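Long-range contacts in pyruvate carboxylase n-terminal domain (PDB 1ULZ), which forms the biotin carboxylase subunit of a pyruvate carboxylase, a protein of the ATP-grasp fold family: residues A[331-336]-A[389-394]; A[208-213]-A[223-228]; A[204-209]-A[433-438]; A[369-374]-A[383-388]. The protein carries 1 engineered substitution. All blocks are in the same frame, centred on the assembly; numbering follows the deposited sequence.

Following the chain from its N terminus, interaction 3 opens first, at 204-209, and closes last, at 433-438, tying a strand of the ATP-grasp part to a loop of the C-terminal part. Interaction 2 starts from the same strand, shares I208 and E209 with it, and closes at once as the hairpin of strands 206-214 and 220-232. Inside the long loop of interaction 3, and after interaction 2, interaction 1 joins strands 332-339 and 384-392. Interaction 4 is nested within interaction 1 and joins the loop after strand 365-369 to the start of strand 384-392. All four reach one antiparallel sheet; interaction 1 meets interaction 4 through C336 N and L388 O.

Interaction 1: A[331-336]-A[389-394]; sequences GYAIEC and ITWAPT
Two antiparallel neighbours of the large sheet, strands 332-339 and 384-392, are joined here, with Y332 bonded to A392 and I334 to T390. Each of these hydrogen-bonded pairs is closed by two backbone bonds: Y332 N gives to A392 O at 2.8 Å and A392 N returns to Y332 O, while I334 N gives to T390 O at 2.9 Å and T390 N returns to I334 O. Between them A333 meets W391 as a non-hydrogen-bonded pair, and the small CB of A333 comes to 4.4 Å from W391 CD1, at the edge of the indole and near its plane. The first torsion of W391 sets CG anti to the backbone N (chi1 176°) and carries the ring back beside G331, at the start of the other strand, where W391 NE1 bonds to N330 O and stands 3.7 Å from G331 CA. Glycine suits that spot: the chain has positive phi there and lies oblique to the indole, and a CB would run into the ring and A392 O. The opposite face carries Y332, I334 and T390; helix 395-407 packs there, and T390 OG1 makes a weak bond to A398 O. T394 takes the N-cap position of that helix, with T394 OG1 bonded to E397. Y332 CD1 approaches P393 O with its ring edge, 4.0 Å away. On the A333 face E335 and I389 run side by side. E335 OE1 lies close to E239 OE2, which may favour a shared proton, while buried E335 OE2, without a partner in the model, lies 3.4 Å from I389 CG1.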
loop_
_atom_site.group_PDB
_atom_site.type_symbol
_atom_site.label_atom_id
_atom_site.label_comp_id
_atom_site.label_asym_id
_atom_site.label_seq_id
_atom_site.Cartn_x
_atom_site.Cartn_y
_atom_site.Cartn_z
ATOM N N GLY A 331 7.697 7.411 -10.143
ATOM C CA GLY A 331 6.439 8.055 -9.820
ATOM C C GLY A 331 6.500 9.079 -8.698
ATOM O O GLY A 331 7.580 9.519 -8.292
ATOM N N TYR A 332 5.326 9.457 -8.197
ATOM C CA TYR A 332 5.217 10.433 -7.121
ATOM C C TYR A 332 4.366 9.956 -5.956
ATOM O O TYR A 332 3.387 9.223 -6.135
ATOM C CB TYR A 332 4.626 11.741 -7.645
ATOM C CG TYR A 332 5.476 12.400 -8.698
ATOM C CD1 TYR A 332 5.404 11.999 -10.025
ATOM C CD2 TYR A 332 6.372 13.409 -8.358
ATOM C CE1 TYR A 332 6.200 12.587 -10.988
ATOM C CE2 TYR A 332 7.171 14.002 -9.311
ATOM C CZ TYR A 332 7.081 13.587 -10.624
ATOM O OH TYR A 332 7.875 14.170 -11.576
ATOM N N ALA A 333 4.743 10.390 -4.760
ATOM C CA ALA A 333 4.012 10.034 -3.555
ATOM C C ALA A 333 3.653 11.299 -2.793
ATOM O O ALA A 333 4.445 12.241 -2.715
ATOM C CB ALA A 333 4.851 9.117 -2.675
ATOM N N ILE A 334 2.452 11.311 -2.234
ATOM C CA ILE A 334 1.982 12.445 -1.461
ATOM C C ILE A 334 1.541 11.964 -0.091
ATOM O O ILE A 334 0.954 10.890 0.030
ATOM C CB ILE A 334 0.773 13.121 -2.127
ATOM C CG1 ILE A 334 1.124 13.540 -3.557
ATOM C CG2 ILE A 334 0.338 14.315 -1.295
ATOM C CD1 ILE A 334 -0.065 14.008 -4.367
ATOM N N GLU A 335 1.837 12.747 0.939
ATOM C CA GLU A 335 1.414 12.399 2.291
ATOM C C GLU A 335 0.680 13.568 2.932
ATOM O O GLU A 335 1.173 14.696 2.944
ATOM C CB GLU A 335 2.600 12.015 3.187
ATOM C CG GLU A 335 2.165 11.654 4.610
ATOM C CD GLU A 335 3.329 11.351 5.544
ATOM O OE1 GLU A 335 3.940 12.306 6.067
ATOM O OE2 GLU A 335 3.638 10.157 5.751
ATOM N N CYS A 336 -0.502 13.282 3.465
ATOM C CA CYS A 336 -1.316 14.284 4.131
ATOM C C CYS A 336 -1.468 13.908 5.595
ATOM O O CYS A 336 -1.753 12.752 5.924
ATOM C CB CYS A 336 -2.701 14.361 3.502
ATOM S SG CYS A 336 -2.718 14.901 1.807
ATOM N N ILE A 389 -0.845 8.255 2.750
ATOM C CA ILE A 389 0.116 8.393 1.663
ATOM C C ILE A 389 -0.373 7.684 0.401
ATOM O O ILE A 389 -0.797 6.529 0.456
ATOM C CB ILE A 389 1.489 7.790 2.058
ATOM C CG1 ILE A 389 1.962 8.380 3.385
ATOM C CG2 ILE A 389 2.517 8.059 0.963
ATOM C CD1 ILE A 389 1.769 7.461 4.557
ATOM N N THR A 390 -0.317 8.380 -0.731
ATOM C CA THR A 390 -0.741 7.803 -2.005
ATOM C C THR A 390 0.376 7.886 -3.043
ATOM O O THR A 390 1.109 8.877 -3.105
ATOM C CB THR A 390 -1.991 8.520 -2.584
ATOM O OG1 THR A 390 -1.711 9.917 -2.774
ATOM C CG2 THR A 390 -3.186 8.352 -1.651
ATOM N N TRP A 391 0.506 6.836 -3.847
ATOM C CA TRP A 391 1.521 6.793 -4.898
ATOM C C TRP A 391 0.865 6.608 -6.267
ATOM O O TRP A 391 -0.147 5.923 -6.386
ATOM C CB TRP A 391 2.498 5.635 -4.663
ATOM C CG TRP A 391 3.500 5.504 -5.766
ATOM C CD1 TRP A 391 4.725 6.104 -5.833
ATOM C CD2 TRP A 391 3.315 4.831 -7.020
ATOM N NE1 TRP A 391 5.309 5.855 -7.052
ATOM C CE2 TRP A 391 4.463 5.079 -7.800
ATOM C CE3 TRP A 391 2.286 4.052 -7.563
ATOM C CZ2 TRP A 391 4.612 4.574 -9.092
ATOM C CZ3 TRP A 391 2.433 3.554 -8.843
ATOM C CH2 TRP A 391 3.587 3.817 -9.595
ATOM N N ALA A 392 1.456 7.213 -7.294
ATOM C CA ALA A 392 0.959 7.109 -8.667
ATOM C C ALA A 392 2.105 7.436 -9.628
ATOM O O ALA A 392 3.076 8.081 -9.241
ATOM C CB ALA A 392 -0.215 8.073 -8.887
ATOM N N PRO A 393 2.002 6.998 -10.896
ATOM C CA PRO A 393 3.020 7.227 -11.931
ATOM C C PRO A 393 3.301 8.693 -12.267
ATOM O O PRO A 393 4.427 9.057 -12.610
ATOM C CB PRO A 393 2.463 6.473 -13.140
ATOM C CG PRO A 393 1.636 5.394 -12.520
ATOM C CD PRO A 393 0.934 6.123 -11.407
ATOM N N THR A 394 2.272 9.525 -12.178
ATOM C CA THR A 394 2.410 10.939 -12.495
ATOM C C THR A 394 1.824 11.833 -11.413
ATOM O O THR A 394 0.989 11.405 -10.615
ATOM C CB THR A 394 1.700 11.275 -13.810
ATOM O OG1 THR A 394 0.295 11.025 -13.664
ATOM C CG2 THR A 394 2.249 10.430 -14.942
#

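Interaction 2: A[208-213]-A[223-228]; sequences IEYQVL and LGERDC
R226 reaches across the beta hairpin of strands 206-214 and 220-232, in the ATP-grasp part of the protein, to hold both E209 and Q211 of the facing strand. Its guanidinium edge meets E209 OE1 side-on: NE approaches on the anti lone pair at 3.0 Å, and NH2, at 3.2 Å, comes from above the carboxylate plane, which stands 83° from that of the guanidinium. The end of the same group meets Q211 OE1, with NH1 in the carbonyl plane on a lone pair at 2.9 Å and NH2 above that plane; here amide and guanidinium are turned 49° apart. Five N-H groups suit arginine to such a place, since S299 OG also binds NH1. E209 is held too, because its second oxygen goes to H207. On the other face of the sheet Y210 and E225 lie alongside each other, and E225 CB sits over the tyrosine ring as a CH-pi contact, 3.9 Å from its centroid. The ends of this pair are fixed outside the hairpin, Y210 OH on R251 O and the E225 carboxylate on S243 and R251. I208 extends the packing, its CG2 3.7 Å from E225 CG. In the backbone, E209 and R226 form a hydrogen-bonded pair, but beyond it Q211 N bonds to G224 O while Q211 O takes L223 N. G224 has the positive phi that glycine tolerates most readily, and its N turns to H222 ND1. The amide of Q211 is anchored at its other end as well, where NE2 donates to V212 O at 2.9 Å.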
loop_
_atom_site.group_PDB
_atom_site.type_symbol
_atom_site.label_atom_id
_atom_site.label_comp_id
_atom_site.label_asym_id
_atom_site.label_seq_id
_atom_site.Cartn_x
_atom_site.Cartn_y
_atom_site.Cartn_z
ATOM N N ILE A 208 12.754 22.136 0.763
ATOM C CA ILE A 208 13.206 20.930 0.072
ATOM C C ILE A 208 14.171 20.212 1.015
ATOM O O ILE A 208 15.107 20.826 1.531
ATOM C CB ILE A 208 13.960 21.269 -1.234
ATOM C CG1 ILE A 208 13.067 22.075 -2.186
ATOM C CG2 ILE A 208 14.447 19.984 -1.892
ATOM C CD1 ILE A 208 11.924 21.296 -2.797
ATOM N N GLU A 209 13.956 18.918 1.239
ATOM C CA GLU A 209 14.821 18.184 2.148
ATOM C C GLU A 209 15.291 16.848 1.599
ATOM O O GLU A 209 14.535 16.123 0.943
ATOM C CB GLU A 209 14.112 17.982 3.492
ATOM C CG GLU A 209 12.939 17.016 3.462
ATOM C CD GLU A 209 12.201 16.941 4.793
ATOM O OE1 GLU A 209 11.558 15.900 5.054
ATOM O OE2 GLU A 209 12.255 17.919 5.573
ATOM N N TYR A 210 16.551 16.527 1.878
ATOM C CA TYR A 210 17.141 15.281 1.421
ATOM C C TYR A 210 17.177 14.192 2.486
ATOM O O TYR A 210 17.499 14.446 3.655
ATOM C CB TYR A 210 18.564 15.520 0.902
ATOM C CG TYR A 210 18.644 15.822 -0.577
ATOM C CD1 TYR A 210 18.394 17.104 -1.069
ATOM C CD2 TYR A 210 18.940 14.815 -1.487
ATOM C CE1 TYR A 210 18.435 17.367 -2.428
ATOM C CE2 TYR A 210 18.983 15.065 -2.846
ATOM C CZ TYR A 210 18.729 16.339 -3.316
ATOM O OH TYR A 210 18.767 16.573 -4.673
ATOM N N GLN A 211 16.850 12.974 2.067
ATOM C CA GLN A 211 16.873 11.822 2.957
ATOM C C GLN A 211 18.266 11.197 2.891
ATOM O O GLN A 211 18.769 10.889 1.810
ATOM C CB GLN A 211 15.832 10.786 2.525
ATOM C CG GLN A 211 15.831 9.517 3.367
ATOM C CD GLN A 211 15.532 9.780 4.830
ATOM O OE1 GLN A 211 14.463 10.282 5.174
ATOM N NE2 GLN A 211 16.479 9.444 5.703
ATOM N N VAL A 212 18.888 11.015 4.050
ATOM C CA VAL A 212 20.217 10.418 4.111
ATOM C C VAL A 212 20.144 9.054 4.795
ATOM O O VAL A 212 19.302 8.837 5.661
ATOM C CB VAL A 212 21.185 11.323 4.902
ATOM C CG1 VAL A 212 22.570 10.708 4.937
ATOM C CG2 VAL A 212 21.223 12.704 4.272
ATOM N N LEU A 213 21.016 8.133 4.392
ATOM C CA LEU A 213 21.053 6.799 4.986
ATOM C C LEU A 213 22.449 6.219 4.794
ATOM O O LEU A 213 22.940 6.102 3.669
ATOM C CB LEU A 213 20.009 5.875 4.329
ATOM C CG LEU A 213 19.774 4.502 4.982
ATOM C CD1 LEU A 213 19.234 4.692 6.385
ATOM C CD2 LEU A 213 18.794 3.679 4.148
ATOM N N LEU A 223 18.333 9.221 -0.472
ATOM C CA LEU A 223 17.145 8.664 -1.102
ATOM C C LEU A 223 16.311 9.797 -1.687
ATOM O O LEU A 223 15.097 9.864 -1.488
ATOM C CB LEU A 223 16.308 7.860 -0.098
ATOM C CG LEU A 223 16.962 6.668 0.617
ATOM C CD1 LEU A 223 15.868 5.733 1.116
ATOM C CD2 LEU A 223 17.893 5.915 -0.312
ATOM N N GLY A 224 16.975 10.698 -2.400
ATOM C CA GLY A 224 16.269 11.804 -3.017
ATOM C C GLY A 224 15.747 12.842 -2.045
ATOM O O GLY A 224 16.022 12.788 -0.843
ATOM N N GLU A 225 14.974 13.785 -2.567
ATOM C CA GLU A 225 14.430 14.862 -1.753
ATOM C C GLU A 225 12.918 14.803 -1.579
ATOM O O GLU A 225 12.218 14.023 -2.233
ATOM C CB GLU A 225 14.795 16.221 -2.364
ATOM C CG GLU A 225 13.866 16.674 -3.506
ATOM C CD GLU A 225 14.054 15.898 -4.807
ATOM O OE1 GLU A 225 14.775 14.878 -4.817
ATOM O OE2 GLU A 225 13.468 16.307 -5.831
ATOM N N ARG A 226 12.432 15.656 -0.686
ATOM C CA ARG A 226 11.014 15.781 -0.397
ATOM C C ARG A 226 10.672 17.270 -0.348
ATOM O O ARG A 226 11.453 18.080 0.154
ATOM C CB ARG A 226 10.680 15.131 0.953
ATOM C CG ARG A 226 10.880 13.617 0.988
ATOM C CD ARG A 226 10.447 13.024 2.327
ATOM N NE ARG A 226 11.327 13.406 3.427
ATOM C CZ ARG A 226 12.266 12.618 3.943
ATOM N NH1 ARG A 226 12.452 11.395 3.457
ATOM N NH2 ARG A 226 13.012 13.049 4.953
ATOM N N ASP A 227 9.516 17.628 -0.895
ATOM C CA ASP A 227 9.054 19.013 -0.875
ATOM C C ASP A 227 7.971 19.089 0.193
ATOM O O ASP A 227 6.883 18.538 0.026
ATOM C CB ASP A 227 8.490 19.407 -2.241
ATOM C CG ASP A 227 8.009 20.843 -2.283
ATOM O OD1 ASP A 227 8.042 21.444 -3.378
ATOM O OD2 ASP A 227 7.593 21.370 -1.227
ATOM N N CYS A 228 8.280 19.760 1.297
ATOM C CA CYS A 228 7.348 19.890 2.410
ATOM C C CYS A 228 6.953 21.351 2.620
ATOM O O CYS A 228 6.759 21.799 3.753
ATOM C CB CYS A 228 7.999 19.346 3.685
ATOM S SG CYS A 228 8.929 17.801 3.425
#

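Interaction 3: A[204-209]-A[433-438]; sequences NPKHIE and GKFTTK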
loop_
_atom_site.group_PDB
_atom_site.type_symbol
_atom_site.label_atom_id
_atom_site.label_comp_id
_atom_site.label_asym_id
_atom_site.label_seq_id
_atom_site.Cartn_x
_atom_site.Cartn_y
_atom_site.Cartn_z
ATOM N N ASN A 204 9.480 33.693 -0.950
ATOM C CA ASN A 204 8.531 32.658 -1.371
ATOM C C ASN A 204 9.332 31.368 -1.503
ATOM O O ASN A 204 9.342 30.738 -2.561
ATOM C CB ASN A 204 7.922 33.002 -2.734
ATOM C CG ASN A 204 7.130 34.305 -2.721
ATOM O OD1 ASN A 204 6.827 34.861 -3.779
ATOM N ND2 ASN A 204 6.785 34.790 -1.528
ATOM N N PRO A 205 10.029 30.965 -0.432
ATOM C CA PRO A 205 10.831 29.742 -0.490
ATOM C C PRO A 205 10.066 28.431 -0.416
ATOM O O PRO A 205 8.952 28.362 0.106
ATOM C CB PRO A 205 11.771 29.898 0.699
ATOM C CG PRO A 205 10.874 30.567 1.713
ATOM C CD PRO A 205 10.174 31.629 0.878
ATOM N N LYS A 206 10.688 27.395 -0.961
ATOM C CA LYS A 206 10.136 26.055 -0.907
ATOM C C LYS A 206 11.001 25.346 0.122
ATOM O O LYS A 206 12.182 25.670 0.284
ATOM C CB LYS A 206 10.282 25.337 -2.247
ATOM C CG LYS A 206 9.036 25.304 -3.103
ATOM C CD LYS A 206 9.315 24.568 -4.410
ATOM C CE LYS A 206 8.081 24.470 -5.292
ATOM N NZ LYS A 206 6.993 23.703 -4.627
ATOM N N HIS A 207 10.408 24.402 0.838
ATOM C CA HIS A 207 11.140 23.619 1.818
ATOM C C HIS A 207 11.480 22.320 1.095
ATOM O O HIS A 207 10.590 21.515 0.813
ATOM C CB HIS A 207 10.255 23.336 3.035
ATOM C CG HIS A 207 10.807 22.295 3.959
ATOM N ND1 HIS A 207 11.319 22.598 5.201
ATOM C CD2 HIS A 207 10.929 20.953 3.820
ATOM C CE1 HIS A 207 11.734 21.488 5.788
ATOM N NE2 HIS A 207 11.509 20.475 4.971
ATOM N N ILE A 208 12.754 22.136 0.763
ATOM C CA ILE A 208 13.206 20.930 0.072
ATOM C C ILE A 208 14.171 20.212 1.015
ATOM O O ILE A 208 15.107 20.826 1.531
ATOM C CB ILE A 208 13.960 21.269 -1.234
ATOM C CG1 ILE A 208 13.067 22.075 -2.186
ATOM C CG2 ILE A 208 14.447 19.984 -1.892
ATOM C CD1 ILE A 208 11.924 21.296 -2.797
ATOM N N GLU A 209 13.956 18.918 1.239
ATOM C CA GLU A 209 14.821 18.184 2.148
ATOM C C GLU A 209 15.291 16.848 1.599
ATOM O O GLU A 209 14.535 16.123 0.943
ATOM C CB GLU A 209 14.112 17.982 3.492
ATOM C CG GLU A 209 12.939 17.016 3.462
ATOM C CD GLU A 209 12.201 16.941 4.793
ATOM O OE1 GLU A 209 11.558 15.900 5.054
ATOM O OE2 GLU A 209 12.255 17.919 5.573
ATOM N N GLY A 433 0.903 21.981 -9.658
ATOM C CA GLY A 433 2.208 21.780 -9.050
ATOM C C GLY A 433 2.888 23.068 -8.628
ATOM O O GLY A 433 4.103 23.095 -8.428
ATOM N N LYS A 434 2.102 24.133 -8.486
ATOM C CA LYS A 434 2.614 25.444 -8.090
ATOM C C LYS A 434 2.314 25.730 -6.619
ATOM O O LYS A 434 1.152 25.909 -6.242
ATOM C CB LYS A 434 1.967 26.538 -8.947
ATOM C CG LYS A 434 2.725 26.949 -10.213
ATOM C CD LYS A 434 3.234 25.764 -11.045
ATOM C CE LYS A 434 4.691 25.430 -10.684
ATOM N NZ LYS A 434 5.292 24.399 -11.577
ATOM N N PHE A 435 3.351 25.785 -5.790
ATOM C CA PHE A 435 3.151 26.061 -4.371
ATOM C C PHE A 435 4.457 26.321 -3.627
ATOM O O PHE A 435 5.496 25.753 -3.955
ATOM C CB PHE A 435 2.409 24.898 -3.691
ATOM C CG PHE A 435 3.089 23.560 -3.848
ATOM C CD1 PHE A 435 2.885 22.790 -4.979
ATOM C CD2 PHE A 435 3.944 23.079 -2.866
ATOM C CE1 PHE A 435 3.521 21.559 -5.128
ATOM C CE2 PHE A 435 4.580 21.856 -3.008
ATOM C CZ PHE A 435 4.368 21.095 -4.141
ATOM N N THR A 436 4.387 27.183 -2.619
ATOM C CA THR A 436 5.544 27.515 -1.799
ATOM C C THR A 436 5.118 27.421 -0.340
ATOM O O THR A 436 3.978 27.064 -0.041
ATOM C CB THR A 436 6.058 28.951 -2.079
ATOM O OG1 THR A 436 5.084 29.910 -1.650
ATOM C CG2 THR A 436 6.328 29.136 -3.568
ATOM N N THR A 437 6.032 27.741 0.567
ATOM C CA THR A 437 5.730 27.679 1.988
ATOM C C THR A 437 4.604 28.622 2.390
ATOM O O THR A 437 4.060 28.512 3.489
ATOM C CB THR A 437 6.971 28.007 2.838
ATOM O OG1 THR A 437 7.532 29.256 2.406
ATOM C CG2 THR A 437 8.015 26.895 2.697
ATOM N N LYS A 438 4.246 29.549 1.509
ATOM C CA LYS A 438 3.173 30.484 1.836
ATOM C C LYS A 438 1.897 30.164 1.065
ATOM O O LYS A 438 1.026 31.025 0.882
ATOM C CB LYS A 438 3.616 31.916 1.544
ATOM C CG LYS A 438 3.899 32.192 0.096
ATOM C CD LYS A 438 5.006 33.218 -0.033
ATOM C CE LYS A 438 4.877 34.318 1.017
ATOM N NZ LYS A 438 5.298 33.853 2.386
#
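N204 begins the segment with its carbonyl turned to the 433-438 loop, where N204 O lies 3.6 Å from T436 CG2. At P205 the backbone carbonyl becomes the main anchor, accepting two hydrogen bonds from one residue: T437 N at 3.0 Å and T437 OG1 at 2.8 Å. Threonine can supply both because its hydroxyl sits between the backbone N and the carbonyl carbon (chi1 53°), on the same side as its own N-H. P205, having no N-H to give, takes part through its carbonyl as acceptor, and its ring crosses the threonine side chain at about a right angle. K206 starts away from the loop, runs out extended and bends back at its last torsion, which brings NZ 2.6 Å from F435 O. The same ammonium stands over one face of the F435 ring, 3.6 Å from its centroid and 18° off the normal, a cation-pi contact; D227 supplies the balancing salt bridge. A lysine thus spends its single charged group on a carbonyl, an aromatic face and a carboxylate together. H207 touches the loop lightly through CB, 4.2 Å from T437 CG2, while H207 NE2 turns along its own strand to bond with E209 OE2. The loop keeps its shape partly through an ST turn, in which T436 OG1 accepts from K438 N. It follows helix 428-432, which ends in a Schellman motif at G433, and the loop packs against the start of strand 206-214: F435 rests its ring against F430 of that helix and packs on D227 of strand 220-232 and I240 of strand 235-241.

Interaction 4: A[369-374]-A[383-388]; sequences HAAARG and SMIAKL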
loop_
_atom_site.group_PDB
_atom_site.type_symbol
_atom_site.label_atom_id
_atom_site.label_comp_id
_atom_site.label_asym_id
_atom_site.label_seq_id
_atom_site.Cartn_x
_atom_site.Cartn_y
_atom_site.Cartn_z
ATOM N N HIS A 369 -1.020 4.485 10.930
ATOM C CA HIS A 369 -1.826 4.958 12.054
ATOM C C HIS A 369 -1.910 3.999 13.237
ATOM O O HIS A 369 -1.508 2.836 13.159
ATOM C CB HIS A 369 -3.254 5.265 11.585
ATOM C CG HIS A 369 -4.070 4.042 11.297
ATOM N ND1 HIS A 369 -5.446 4.058 11.253
ATOM C CD2 HIS A 369 -3.702 2.758 11.074
ATOM C CE1 HIS A 369 -5.893 2.836 11.019
ATOM N NE2 HIS A 369 -4.854 2.028 10.909
ATOM N N ALA A 370 -2.460 4.510 14.333
ATOM C CA ALA A 370 -2.651 3.735 15.553
ATOM C C ALA A 370 -4.095 3.947 16.019
ATOM O O ALA A 370 -4.448 3.629 17.153
ATOM C CB ALA A 370 -1.681 4.207 16.628
ATOM N N ALA A 371 -4.928 4.466 15.120
ATOM C CA ALA A 371 -6.309 4.771 15.450
ATOM C C ALA A 371 -7.362 3.712 15.142
ATOM O O ALA A 371 -7.150 2.779 14.367
ATOM C CB ALA A 371 -6.705 6.086 14.791
ATOM N N ALA A 372 -8.512 3.901 15.775
ATOM C CA ALA A 372 -9.677 3.035 15.633
ATOM C C ALA A 372 -10.765 3.706 16.462
ATOM O O ALA A 372 -10.515 4.730 17.098
ATOM C CB ALA A 372 -9.377 1.644 16.183
ATOM N N ARG A 373 -11.972 3.153 16.447
ATOM C CA ARG A 373 -13.037 3.725 17.251
ATOM C C ARG A 373 -12.547 3.697 18.694
ATOM O O ARG A 373 -11.981 2.702 19.141
ATOM C CB ARG A 373 -14.312 2.896 17.133
ATOM C CG ARG A 373 -15.414 3.388 18.054
ATOM C CD ARG A 373 -16.768 2.816 17.678
ATOM N NE ARG A 373 -17.824 3.380 18.518
ATOM C CZ ARG A 373 -17.939 3.156 19.823
ATOM N NH1 ARG A 373 -17.062 2.366 20.443
ATOM N NH2 ARG A 373 -18.915 3.736 20.515
ATOM N N GLY A 374 -12.745 4.792 19.416
ATOM C CA GLY A 374 -12.298 4.834 20.796
ATOM C C GLY A 374 -10.984 5.576 20.936
ATOM O O GLY A 374 -10.620 6.016 22.027
ATOM N N SER A 383 -1.642 15.946 17.936
ATOM C CA SER A 383 -3.016 15.681 17.536
ATOM C C SER A 383 -3.150 14.806 16.288
ATOM O O SER A 383 -4.231 14.706 15.713
ATOM C CB SER A 383 -3.727 17.011 17.305
ATOM O OG SER A 383 -2.966 17.825 16.427
ATOM N N MET A 384 -2.059 14.164 15.882
ATOM C CA MET A 384 -2.069 13.310 14.697
ATOM C C MET A 384 -2.942 12.067 14.877
ATOM O O MET A 384 -2.848 11.368 15.885
ATOM C CB MET A 384 -0.635 12.884 14.356
ATOM C CG MET A 384 -0.476 12.145 13.020
ATOM S SD MET A 384 1.280 11.770 12.646
ATOM C CE MET A 384 1.948 13.457 12.562
ATOM N N ILE A 385 -3.805 11.809 13.900
ATOM C CA ILE A 385 -4.664 10.634 13.934
ATOM C C ILE A 385 -4.071 9.585 12.997
ATOM O O ILE A 385 -3.986 8.408 13.336
ATOM C CB ILE A 385 -6.089 10.957 13.451
ATOM C CG1 ILE A 385 -6.711 12.030 14.343
ATOM C CG2 ILE A 385 -6.939 9.684 13.447
ATOM C CD1 ILE A 385 -8.048 12.514 13.851
ATOM N N ALA A 386 -3.656 10.026 11.813
ATOM C CA ALA A 386 -3.075 9.127 10.825
ATOM C C ALA A 386 -2.291 9.874 9.755
ATOM O O ALA A 386 -2.392 11.090 9.626
ATOM C CB ALA A 386 -4.179 8.303 10.162
ATOM N N LYS A 387 -1.495 9.128 8.999
ATOM C CA LYS A 387 -0.732 9.686 7.895
ATOM C C LYS A 387 -1.167 8.920 6.656
ATOM O O LYS A 387 -0.903 7.724 6.535
ATOM C CB LYS A 387 0.773 9.513 8.104
ATOM C CG LYS A 387 1.338 10.332 9.248
ATOM C CD LYS A 387 2.856 10.286 9.277
ATOM C CE LYS A 387 3.380 8.870 9.427
ATOM N NZ LYS A 387 4.831 8.859 9.763
ATOM N N LEU A 388 -1.852 9.613 5.753
ATOM C CA LEU A 388 -2.330 9.010 4.513
ATOM C C LEU A 388 -1.346 9.309 3.385
ATOM O O LEU A 388 -1.047 10.468 3.103
ATOM C CB LEU A 388 -3.709 9.568 4.160
ATOM C CG LEU A 388 -4.334 9.087 2.852
ATOM C CD1 LEU A 388 -4.554 7.571 2.893
ATOM C CD2 LEU A 388 -5.648 9.823 2.636
HETATM O O HOH W 1 -2.400 7.449 14.994
#
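H369 and A386 meet through their first side-chain carbons, CB to CB at 3.5 Å, while H369 CB also lies 3.7 Å from I385 O. Beside them A371 points its methyl at the branched side chain of I385, CB to CG2 at 3.8 Å. Small alanines suit this close approach of loop and strand. No direct hydrogen bond crosses; instead a water accepts from A370 N at 3.0 Å and lies against I385 O, at a modelled distance too short (2.5 Å) to be taken at face value. I385 and A386 form a classic beta bulge against I338 of strand 332-339, the inner neighbour in the antiparallel sheet. The extra residue, I385, takes a nearly helical backbone (psi -44°). On the outer side the loop follows strand 365-369, the outermost strand of this sheet within the chain. Y357 forms the next shell: it packs on A371, I385 and A386, and its hydroxyl bonds to H369 ND1. With CG placed between its backbone N and carbonyl carbon (chi1 73°), the imidazole of H369 leads away from the 383-388 segment and into the subunit interface. There its ring stacks with Y358 of the second subunit, NE2 bonds to V359 O of that subunit, and the hydroxyl of the same Y358 bonds to H369 O. Further along the loop A372 packs against Y357 of the second subunit.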